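PDB 2YEQ: alkaline phosphatase D from Bacillus subtilis, which hydrolyses phosphate monoesters to an alcohol and phosphate, and is also described as a phosphodiesterase, at an active site holding iron and calcium. Local coordinates for residues M66-P69 and S70-H73; T133-K136 and H137-K140; A193-K196 and A197-A201; I363-I366 and K367-L371; H390-F393 and E394-S397. All coordinates share one frame; numbering follows the deposited sequence.

Overall arrangement
The five contacts are all local and follow one another along the chain from the N-terminal domain into the phosphatase domain. Contact 1, in the N-terminal domain, stands apart: its centre is about 23 Å from that of contact 3 and about 52 Å from that of contact 5, on the far side of the molecule's centre. Contacts 2 and 3 form a pair, their centres about 8 Å apart, because helices 133-138 and 193-201 pack together, chiefly through Tyr135, with Lys136 on Asn194. The side chain of Tyr135 is about 11 Å from the active-site iron. Contacts 4 and 5 make a second pair, about 13 Å between centres, joined by Ile363 on Phe393 and Lys367 on Val391.

Contact 1 of 5, residues M66-P69 and S70-H73. With PE5 (3,6,9,12,15,18,21,24-octaoxahexacosan-1-ol), chain B; EDO (1,2-ethanediol), chain R.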
# COMPACT_ATOMS: atom_id res chain seq x y z
N MET A 66 -3.27 28.39 2.86
CA MET A 66 -4.07 28.83 1.72
C MET A 66 -4.21 27.66 0.79
O MET A 66 -3.21 27.26 0.15
CB MET A 66 -3.40 29.99 0.98
CG MET A 66 -3.30 31.27 1.77
SD MET A 66 -4.89 31.91 2.34
CE MET A 66 -5.75 32.28 0.81
N ALA A 67 -5.41 27.10 0.69
CA ALA A 67 -5.71 26.04 -0.27
C ALA A 67 -5.79 26.68 -1.67
O ALA A 67 -6.46 27.68 -1.83
CB ALA A 67 -7.04 25.35 0.08
N LYS A 68 -5.12 26.09 -2.66
CA LYS A 68 -5.00 26.70 -4.01
C LYS A 68 -5.56 25.82 -5.10
O LYS A 68 -5.40 24.60 -5.04
CB LYS A 68 -3.53 26.91 -4.39
CG LYS A 68 -2.61 27.30 -3.28
CD LYS A 68 -1.29 27.83 -3.82
CE LYS A 68 -0.31 26.72 -4.19
NZ LYS A 68 1.10 27.17 -3.98
N PRO A 69 -6.14 26.45 -6.13
CA PRO A 69 -6.65 25.71 -7.28
C PRO A 69 -5.61 24.80 -7.95
O PRO A 69 -5.96 23.73 -8.43
CB PRO A 69 -7.09 26.82 -8.27
CG PRO A 69 -7.15 28.07 -7.49
CD PRO A 69 -6.27 27.91 -6.29
N SER A 70 -4.35 25.24 -8.00
CA SER A 70 -3.33 24.47 -8.72
C SER A 70 -3.04 23.12 -8.05
O SER A 70 -2.55 22.19 -8.71
CB SER A 70 -2.05 25.26 -8.87
OG SER A 70 -1.46 25.50 -7.61
N LEU A 71 -3.40 23.00 -6.76
CA LEU A 71 -3.33 21.71 -6.05
C LEU A 71 -4.72 21.17 -5.63
O LEU A 71 -4.84 20.48 -4.61
CB LEU A 71 -2.42 21.87 -4.85
CG LEU A 71 -0.94 22.21 -5.16
CD1 LEU A 71 -0.20 22.52 -3.88
CD2 LEU A 71 -0.23 21.10 -5.87
N ALA A 72 -5.74 21.47 -6.44
CA ALA A 72 -7.11 21.01 -6.23
C ALA A 72 -7.67 21.38 -4.84
O ALA A 72 -8.53 20.68 -4.28
CB ALA A 72 -7.23 19.50 -6.49
N HIS A 73 -7.20 22.50 -4.31
CA HIS A 73 -7.56 23.01 -2.98
C HIS A 73 -7.30 21.96 -1.89
O HIS A 73 -8.01 21.90 -0.86
CB HIS A 73 -9.02 23.51 -2.96
CG HIS A 73 -9.24 24.77 -3.73
ND1 HIS A 73 -9.63 24.77 -5.05
CD2 HIS A 73 -9.13 26.06 -3.36
CE1 HIS A 73 -9.76 26.02 -5.46
NE2 HIS A 73 -9.46 26.82 -4.46
C50 PE5 B . 1.97 28.58 -6.63
O1 PE5 B . 1.94 27.17 -6.94
C1 PE5 B . 2.99 26.41 -6.31
C2 PE5 B . 2.54 25.00 -5.90
O2 PE5 B . 3.32 24.46 -4.80
C3 PE5 B . 2.86 24.82 -3.49
C4 PE5 B . 3.33 23.86 -2.43
C1 EDO R . -0.97 24.62 0.27
O1 EDO R . -1.63 24.74 -0.99
C2 EDO R . -1.94 24.04 1.30
O2 EDO R . -1.23 23.18 2.20
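The imidazole of His73 lies over the peptide that joins Lys68 to Pro69. Lys68 C sits 3.9 Å above the middle of the ring, and on the same face Pro69 CA comes within 3.6 Å of His73 CE1. With CG anti to the carbonyl carbon (chi1 -71°), the ring folds back over the turn, while His73 CB rests against Ala67 CB at 4.1 Å. Proline suits this place: it has no N-H to satisfy and offers a compact apolar surface.

Within the turn the hydrogen bonds are all between backbone atoms. Lys68 O is gripped twice, by Leu71 N at 3.1 Å and by His73 N at 2.9 Å, the two donors arriving from opposite faces of the carbonyl plane; Ala72 N adds a bond to Pro69 O at 3.0 Å. The ring is also tethered by His73 NE2 to Gln42 O, so an alanine in place of His73 would probably leave that carbonyl without its donor and the Lys68-Pro69 peptide without its cover.

At the outer side the long lysine chain passes Ser70, and Lys68 NZ bonds O1 of a bound polyether additive whose exact placement is less certain.

The whole is a short 3-10 turn at Pro69-Ser70, with i+3 bonds from Leu71 N and Ala72 N, in the connection between strands 59-67 and 74-79.

Contact 2 of 5, residues T133-K136 and H137-K140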
# COMPACT_ATOMS: atom_id res chain seq x y z
N THR A 133 -15.77 -2.65 3.65
CA THR A 133 -15.98 -3.21 4.99
C THR A 133 -14.66 -3.41 5.74
O THR A 133 -14.58 -3.18 6.95
CB THR A 133 -16.70 -4.53 4.87
OG1 THR A 133 -17.73 -4.39 3.89
CG2 THR A 133 -17.28 -5.00 6.24
N ALA A 134 -13.59 -3.79 5.03
CA ALA A 134 -12.29 -3.95 5.68
C ALA A 134 -11.88 -2.72 6.46
O ALA A 134 -11.33 -2.83 7.56
CB ALA A 134 -11.16 -4.35 4.67
N TYR A 135 -12.13 -1.53 5.89
CA TYR A 135 -11.74 -0.29 6.55
C TYR A 135 -12.67 0.09 7.72
O TYR A 135 -12.23 0.75 8.66
CB TYR A 135 -11.66 0.86 5.56
CG TYR A 135 -10.42 0.86 4.69
CD1 TYR A 135 -9.16 0.86 5.27
CD2 TYR A 135 -10.51 0.85 3.30
CE1 TYR A 135 -8.01 0.86 4.50
CE2 TYR A 135 -9.35 0.87 2.50
CZ TYR A 135 -8.11 0.87 3.10
OH TYR A 135 -6.93 0.88 2.38
N LYS A 136 -13.92 -0.31 7.66
CA LYS A 136 -14.83 -0.17 8.81
C LYS A 136 -14.23 -0.91 9.99
O LYS A 136 -14.09 -0.35 11.07
CB LYS A 136 -16.21 -0.74 8.49
CG LYS A 136 -17.25 -0.39 9.55
CD LYS A 136 -18.59 -1.00 9.21
CE LYS A 136 -19.68 -0.57 10.19
NZ LYS A 136 -20.28 0.74 9.84
N HIS A 137 -13.84 -2.17 9.77
CA HIS A 137 -13.15 -2.95 10.80
C HIS A 137 -11.80 -2.38 11.21
O HIS A 137 -11.48 -2.35 12.41
CB HIS A 137 -13.01 -4.41 10.37
CG HIS A 137 -14.31 -5.12 10.19
ND1 HIS A 137 -15.21 -5.30 11.23
CD2 HIS A 137 -14.88 -5.68 9.10
CE1 HIS A 137 -16.26 -5.97 10.78
NE2 HIS A 137 -16.09 -6.21 9.49
N MET A 138 -11.00 -1.90 10.25
CA MET A 138 -9.70 -1.40 10.59
C MET A 138 -9.80 -0.19 11.51
O MET A 138 -8.97 -0.03 12.40
CB MET A 138 -8.90 -1.01 9.35
CG MET A 138 -7.45 -0.72 9.62
SD MET A 138 -6.57 -0.02 8.20
CE MET A 138 -6.62 -1.46 7.16
N ALA A 139 -10.80 0.66 11.26
CA ALA A 139 -10.98 1.90 12.03
C ALA A 139 -11.25 1.61 13.52
O ALA A 139 -11.12 2.50 14.33
CB ALA A 139 -12.11 2.73 11.44
N LYS A 140 -11.65 0.39 13.85
CA LYS A 140 -11.88 -0.01 15.25
C LYS A 140 -10.65 -0.65 15.91
O LYS A 140 -10.69 -0.98 17.10
CB LYS A 140 -13.06 -0.97 15.31
CG LYS A 140 -14.39 -0.34 14.85
CD LYS A 140 -15.43 -1.39 14.58
CE LYS A 140 -16.86 -0.86 14.73
NZ LYS A 140 -17.83 -1.72 13.99
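A Met-aromatic contact between Tyr135 and Met138 lies on the short helix 133-138, the helical crossover of a beta-alpha-beta unit. The thioether runs beside the tyrosine, both side chains pointing the same way. Met138 SD is 5.2 Å from the ring centroid and lies at the ring's edge, 80° off the normal, while the methyl Met138 CE reaches Tyr135 CE1 at 3.8 Å. The supple chain of methionine, bent at its last torsion (chi3 -68°), can fit its methyl to the ring's outline.

On another side of the same helix, Thr133 and His137, one turn apart, also lie side by side, Thr133 CG2 meeting His137 NE2 at 3.7 Å; that nitrogen is hydrogen-bonded to Ala467 O. The backbone beneath is helical: His137 N bonds Thr133 O at 3.1 Å almost straight, and Met138 N bonds Ala134 O at 2.9 Å.

Tyr135 OH bonds Gln125 OE1, and a phenylalanine here would probably leave that amide oxygen without its hydroxyl mate.

Buried Tyr135 and Met138 thus occupy the inward side of a helix joining the parallel strands 117-122 and 145-148, the crossover typical of an alpha/beta metallophosphatase fold.

Contact 3 of 5, residues A193-K196 and A197-A201. With PE5 (3,6,9,12,15,18,21,24-octaoxahexacosan-1-ol), chain D; EDO (1,2-ethanediol), chain C.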
# COMPACT_ATOMS: atom_id res chain seq x y z
N ALA A 193 -17.11 6.29 3.00
CA ALA A 193 -17.16 6.63 4.43
C ALA A 193 -16.22 5.76 5.26
O ALA A 193 -15.63 6.23 6.23
CB ALA A 193 -18.62 6.52 4.99
N ASN A 194 -16.08 4.50 4.88
CA ASN A 194 -15.25 3.57 5.63
C ASN A 194 -13.78 3.93 5.51
O ASN A 194 -13.04 4.00 6.51
CB ASN A 194 -15.47 2.14 5.13
CG ASN A 194 -16.90 1.68 5.27
OD1 ASN A 194 -17.55 1.33 4.29
ND2 ASN A 194 -17.38 1.69 6.49
N LEU A 195 -13.34 4.21 4.28
CA LEU A 195 -11.96 4.64 4.03
C LEU A 195 -11.66 5.94 4.74
O LEU A 195 -10.62 6.10 5.38
CB LEU A 195 -11.70 4.77 2.51
CG LEU A 195 -10.34 5.28 2.03
CD1 LEU A 195 -9.18 4.56 2.72
CD2 LEU A 195 -10.24 5.12 0.48
N LYS A 196 -12.58 6.88 4.68
CA LYS A 196 -12.41 8.15 5.41
C LYS A 196 -12.26 7.94 6.92
O LYS A 196 -11.50 8.64 7.56
CB LYS A 196 -13.59 9.11 5.14
CG LYS A 196 -13.70 9.59 3.72
CD LYS A 196 -14.66 10.79 3.58
CE LYS A 196 -16.10 10.42 3.66
NZ LYS A 196 -16.91 11.67 3.52
N ALA A 197 -13.02 7.01 7.49
CA ALA A 197 -12.95 6.72 8.95
C ALA A 197 -11.58 6.15 9.30
O ALA A 197 -10.96 6.53 10.28
CB ALA A 197 -14.06 5.73 9.36
N ALA A 198 -11.09 5.23 8.46
CA ALA A 198 -9.75 4.66 8.65
C ALA A 198 -8.65 5.70 8.55
O ALA A 198 -7.66 5.66 9.33
CB ALA A 198 -9.53 3.46 7.70
N HIS A 199 -8.84 6.69 7.66
CA HIS A 199 -7.89 7.80 7.59
C HIS A 199 -7.95 8.70 8.82
O HIS A 199 -6.92 9.15 9.29
CB HIS A 199 -8.07 8.65 6.32
CG HIS A 199 -7.37 8.10 5.12
ND1 HIS A 199 -6.00 8.06 5.03
CD2 HIS A 199 -7.85 7.62 3.94
CE1 HIS A 199 -5.66 7.56 3.84
NE2 HIS A 199 -6.77 7.29 3.16
N ALA A 200 -9.16 9.00 9.31
CA ALA A 200 -9.33 9.88 10.47
C ALA A 200 -8.83 9.22 11.77
O ALA A 200 -8.41 9.90 12.70
CB ALA A 200 -10.84 10.32 10.61
N ALA A 201 -8.78 7.90 11.79
CA ALA A 201 -8.40 7.14 13.00
C ALA A 201 -6.90 7.03 13.28
O ALA A 201 -6.48 6.93 14.45
CB ALA A 201 -9.03 5.74 12.92
C50 PE5 D . -12.95 11.69 18.08
O1 PE5 D . -12.00 11.45 17.04
C1 PE5 D . -12.35 10.28 16.32
C2 PE5 D . -11.32 9.87 15.28
O2 PE5 D . -12.00 9.25 14.18
C3 PE5 D . -12.20 7.83 14.27
C4 PE5 D . -12.75 7.32 12.96
C1 EDO C . -4.23 7.08 16.69
O1 EDO C . -4.27 8.09 15.69
C2 EDO C . -2.92 6.32 16.60
O2 EDO C . -2.79 5.58 17.81
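Two first torsions set Leu195 beside His199: the leucine CG stands opposite the backbone N (chi1 177°), whereas the histidine CG is swung opposite its carbonyl carbon (chi1 -84°). The two side chains, one helical turn apart, then point the same way. Leu195 CD1 touches the imidazole at His199 CD2, 3.6 Å away, and at His199 NE2, 3.7 Å away. A branched aliphatic is apt here, since its methyl packs along the CD2-NE2 side without competing for the hydrogen bond of His199 NE2, which goes to Tyr152 OH; together with a stack on Trp204 that bond holds the ring.

The backbone is regular alpha-helix. His199 N donates to Leu195 O at 3.0 Å, and Ala200 N to Lys196 O at 2.9 Å. Alanines at four of the five positions from 197 to 201 keep the flanks slim, so neighbouring elements can come close. An ethanediol hydroxyl, EDO O1, donates to Ala201 O at 2.8 Å. Lys196 NZ bonds Thr10 O.

Helix 193-201 is thus wedged between helix 133-138, on which Leu195 and Ala198 pack, and strand 13-16, which His199 and Ala200 touch, just before the chain enters strand 203-206.

Contact 4 of 5, residues I363-I366 and K367-L371; sequences INFI and KSKNL. With PE5 (3,6,9,12,15,18,21,24-octaoxahexacosan-1-ol), chain E.
Lys369 folds back over Phe365, and its chain can be followed outward atom by atom. Its CB faces carbonyls of the last turn, Lys369 CB lying 3.9 Å from Ile366 O. Lys369 CG is set 3.9 Å from Phe365 CE2. A bend at the second torsion (chi2 -71°) then directs the rest of the chain: Lys369 CD lies beside the polyether, nearest PE5 O2, and Lys369 CE reaches Phe365 CZ at 3.7 Å, the two side chains crossing at a slant. At the tip Lys369 NZ bonds PE5 O5 at 2.8 Å and PE5 O1 at 3.0 Å, with a weak third bond to PE5 O2. The long aliphatic chain of a lysine can lie along the phenyl group while its ammonium stays at the surface, where in this crystal a polyether wraps it much as a crown ether would.

The segment is the C-terminal end of helix 356-368, closed by a Schellman motif. Asn370 takes a positive phi of 60°, a conformation asparagine tolerates well, and the chain turns so that Leu371 N bonds Ile366 O at 3.2 Å and nearly straight, 174° at the hydrogen, while Asn370 N bonds Lys367 O. The bonds from Lys369 N to Phe365 O and Ile366 O are weak. The same reversal brings leucine back over the helix, Leu371 CB meeting Ile366 CG2 at 4.0 Å.

The short side chain of Ser368 can bond inward: Ser368 OG donates to Phe365 O at 2.8 Å while standing over one face of the phenyl ring. That ring is also stacked with Phe315 of helix 308-320.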
# COMPACT_ATOMS: atom_id res chain seq x y z
N ILE A 363 19.85 -9.50 -0.86
CA ILE A 363 20.11 -10.62 0.03
C ILE A 363 21.60 -10.71 0.38
O ILE A 363 21.94 -10.92 1.53
CB ILE A 363 19.57 -11.93 -0.53
CG1 ILE A 363 18.04 -11.87 -0.60
CG2 ILE A 363 20.00 -13.11 0.36
CD1 ILE A 363 17.39 -13.03 -1.31
N ASN A 364 22.48 -10.53 -0.60
CA ASN A 364 23.92 -10.56 -0.36
C ASN A 364 24.35 -9.51 0.62
O ASN A 364 25.21 -9.76 1.48
CB ASN A 364 24.74 -10.41 -1.66
CG ASN A 364 24.76 -11.69 -2.48
OD1 ASN A 364 24.33 -12.74 -2.02
ND2 ASN A 364 25.25 -11.59 -3.72
N PHE A 365 23.76 -8.32 0.52
CA PHE A 365 24.10 -7.29 1.47
C PHE A 365 23.63 -7.68 2.89
O PHE A 365 24.36 -7.47 3.86
CB PHE A 365 23.51 -5.94 1.08
CG PHE A 365 23.96 -4.85 1.97
CD1 PHE A 365 25.18 -4.25 1.78
CD2 PHE A 365 23.20 -4.47 3.06
CE1 PHE A 365 25.62 -3.25 2.63
CE2 PHE A 365 23.62 -3.50 3.91
CZ PHE A 365 24.84 -2.88 3.71
N ILE A 366 22.42 -8.23 2.98
CA ILE A 366 21.83 -8.65 4.27
C ILE A 366 22.69 -9.75 4.93
O ILE A 366 23.00 -9.67 6.12
CB ILE A 366 20.39 -9.15 4.06
CG1 ILE A 366 19.45 -7.97 3.83
CG2 ILE A 366 19.88 -9.99 5.24
CD1 ILE A 366 18.08 -8.44 3.30
N LYS A 367 23.07 -10.77 4.14
CA LYS A 367 24.06 -11.78 4.52
C LYS A 367 25.35 -11.17 5.02
O LYS A 367 25.84 -11.57 6.06
CB LYS A 367 24.44 -12.64 3.32
CG LYS A 367 23.48 -13.72 2.99
CD LYS A 367 23.86 -14.39 1.69
CE LYS A 367 25.15 -15.18 1.81
NZ LYS A 367 25.44 -15.84 0.52
N SER A 368 25.90 -10.23 4.27
CA SER A 368 27.16 -9.59 4.65
C SER A 368 27.11 -8.91 6.02
O SER A 368 28.13 -8.77 6.68
CB SER A 368 27.61 -8.58 3.58
OG SER A 368 27.15 -7.25 3.86
N LYS A 369 25.93 -8.46 6.45
CA LYS A 369 25.80 -7.83 7.76
C LYS A 369 25.27 -8.79 8.82
O LYS A 369 25.02 -8.39 9.95
CB LYS A 369 24.92 -6.60 7.66
CG LYS A 369 25.44 -5.56 6.71
CD LYS A 369 26.68 -4.89 7.26
CE LYS A 369 27.35 -4.01 6.24
NZ LYS A 369 28.30 -3.09 6.91
N ASN A 370 25.08 -10.04 8.44
CA ASN A 370 24.64 -11.07 9.34
C ASN A 370 23.27 -10.81 9.99
O ASN A 370 23.05 -11.20 11.13
CB ASN A 370 25.70 -11.31 10.43
CG ASN A 370 25.58 -12.68 11.06
OD1 ASN A 370 25.14 -13.63 10.42
ND2 ASN A 370 25.96 -12.78 12.33
N LEU A 371 22.35 -10.18 9.25
CA LEU A 371 21.05 -9.82 9.82
C LEU A 371 20.13 -11.03 9.88
O LEU A 371 20.10 -11.87 8.98
CB LEU A 371 20.39 -8.70 9.01
CG LEU A 371 21.16 -7.39 8.85
CD1 LEU A 371 20.33 -6.40 8.02
CD2 LEU A 371 21.54 -6.78 10.19
O1 PE5 E . 28.08 -1.99 9.65
C1 PE5 E . 28.78 -2.92 10.48
C2 PE5 E . 29.93 -3.59 9.72
O2 PE5 E . 29.55 -4.92 9.35
C3 PE5 E . 30.60 -5.67 8.74
C4 PE5 E . 30.83 -5.20 7.31
O3 PE5 E . 30.92 -6.35 6.46
C5 PE5 E . 30.05 -6.37 5.33
C6 PE5 E . 30.55 -5.47 4.20
O4 PE5 E . 29.63 -4.40 3.94
C7 PE5 E . 30.19 -3.10 4.19
C8 PE5 E . 29.25 -2.00 3.72
O5 PE5 E . 28.69 -1.32 4.84

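Contact 5 of 5, residues H390-F393 and E394-S397; sequences HVDF and EKTS. With EDO (1,2-ethanediol), chain F.
His390 turns one face of its imidazole to the backbone of Thr396. Thr396 CA lies 4.0 Å from the ring centroid and only 21° off the normal, a CH-pi contact displaced toward the rim. His390 CD2 also approaches Lys395 O at 3.6 Å, so the flat ring rests against the returning chain. A histidine offers an aromatic face there while remaining polar at its nitrogens.

At the bend, Lys395 passes obliquely over Asp392, its methylene Lys395 CD 3.7 Å from Asp392 OD2. The chain then bends on, leaving Lys395 NZ 5.2 Å from Asp392 OD2, too far for a salt bridge. Asp392 has its CG opposite the backbone N (chi1 -171°), which sets Asp392 OD1 to accept from Glu394 N at 3.0 Å through its anti lone pair, an Asx turn. The carboxylates of Asp392 and Glu394 are nearly coplanar, 17° apart, yet well separated; crystal packing may influence these three surface side chains. Across the same bend Lys395 N bonds Asp392 O at 3.0 Å, closing a type I beta turn between strands 384-390 and 400-406; Ser398 OG binds Asp392 O as well.

An ethanediol oxygen, EDO O2, donates to Phe393 O at 2.9 Å. The chemistry implies a turn fastened at Asp392 by its side chain and its carbonyl, with Lys395 near enough for at most a loose, probably solvent-screened attraction to that carboxylate.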
# COMPACT_ATOMS: atom_id res chain seq x y z
N HIS A 390 15.02 -17.32 3.41
CA HIS A 390 16.31 -18.00 3.59
C HIS A 390 17.45 -17.30 2.84
O HIS A 390 17.23 -16.75 1.75
CB HIS A 390 16.18 -19.43 3.08
CG HIS A 390 15.37 -20.31 3.97
ND1 HIS A 390 14.00 -20.42 3.87
CD2 HIS A 390 15.74 -21.15 4.97
CE1 HIS A 390 13.57 -21.29 4.76
NE2 HIS A 390 14.60 -21.74 5.45
N VAL A 391 18.66 -17.32 3.39
CA VAL A 391 19.79 -16.63 2.72
C VAL A 391 20.11 -17.21 1.34
O VAL A 391 20.70 -16.52 0.52
CB VAL A 391 21.07 -16.58 3.58
CG1 VAL A 391 20.82 -15.74 4.81
CG2 VAL A 391 21.61 -18.00 3.93
N ASP A 392 19.70 -18.45 1.10
CA ASP A 392 19.74 -19.04 -0.22
C ASP A 392 18.33 -19.52 -0.49
O ASP A 392 17.84 -20.44 0.16
CB ASP A 392 20.73 -20.20 -0.26
CG ASP A 392 20.96 -20.71 -1.67
OD1 ASP A 392 19.98 -20.85 -2.41
OD2 ASP A 392 22.13 -20.97 -2.03
N PHE A 393 17.69 -18.90 -1.49
CA PHE A 393 16.28 -19.16 -1.80
C PHE A 393 15.99 -20.56 -2.30
O PHE A 393 14.82 -20.93 -2.39
CB PHE A 393 15.75 -18.11 -2.80
CG PHE A 393 15.22 -16.85 -2.14
CD1 PHE A 393 15.59 -16.50 -0.86
CD2 PHE A 393 14.32 -16.03 -2.81
CE1 PHE A 393 15.11 -15.36 -0.26
CE2 PHE A 393 13.82 -14.90 -2.22
CZ PHE A 393 14.21 -14.56 -0.93
N GLU A 394 17.03 -21.32 -2.64
CA GLU A 394 16.88 -22.70 -3.10
C GLU A 394 17.10 -23.73 -1.97
O GLU A 394 16.83 -24.91 -2.15
CB GLU A 394 17.87 -22.95 -4.25
CG GLU A 394 17.69 -22.03 -5.45
CD GLU A 394 17.00 -22.70 -6.60
OE1 GLU A 394 17.70 -23.42 -7.35
OE2 GLU A 394 15.76 -22.53 -6.73
N LYS A 395 17.56 -23.29 -0.80
CA LYS A 395 17.90 -24.21 0.30
C LYS A 395 17.12 -23.90 1.58
O LYS A 395 17.40 -22.90 2.28
CB LYS A 395 19.38 -24.11 0.63
CG LYS A 395 20.34 -24.47 -0.47
CD LYS A 395 21.79 -24.08 -0.10
CE LYS A 395 22.31 -24.87 1.08
NZ LYS A 395 23.78 -24.70 1.21
N THR A 396 16.18 -24.77 1.92
CA THR A 396 15.50 -24.64 3.21
C THR A 396 16.43 -24.94 4.39
O THR A 396 16.13 -24.56 5.52
CB THR A 396 14.26 -25.54 3.29
OG1 THR A 396 14.60 -26.86 2.90
CG2 THR A 396 13.16 -25.01 2.38
N SER A 397 17.56 -25.58 4.14
CA SER A 397 18.56 -25.77 5.17
C SER A 397 19.36 -24.49 5.45
O SER A 397 20.04 -24.40 6.46
CB SER A 397 19.51 -26.91 4.78
OG SER A 397 20.25 -26.60 3.61
C1 EDO F . 13.34 -23.30 -1.15
O1 EDO F . 12.16 -23.45 -1.97
C2 EDO F . 13.12 -22.57 0.17
O2 EDO F . 13.73 -21.25 0.26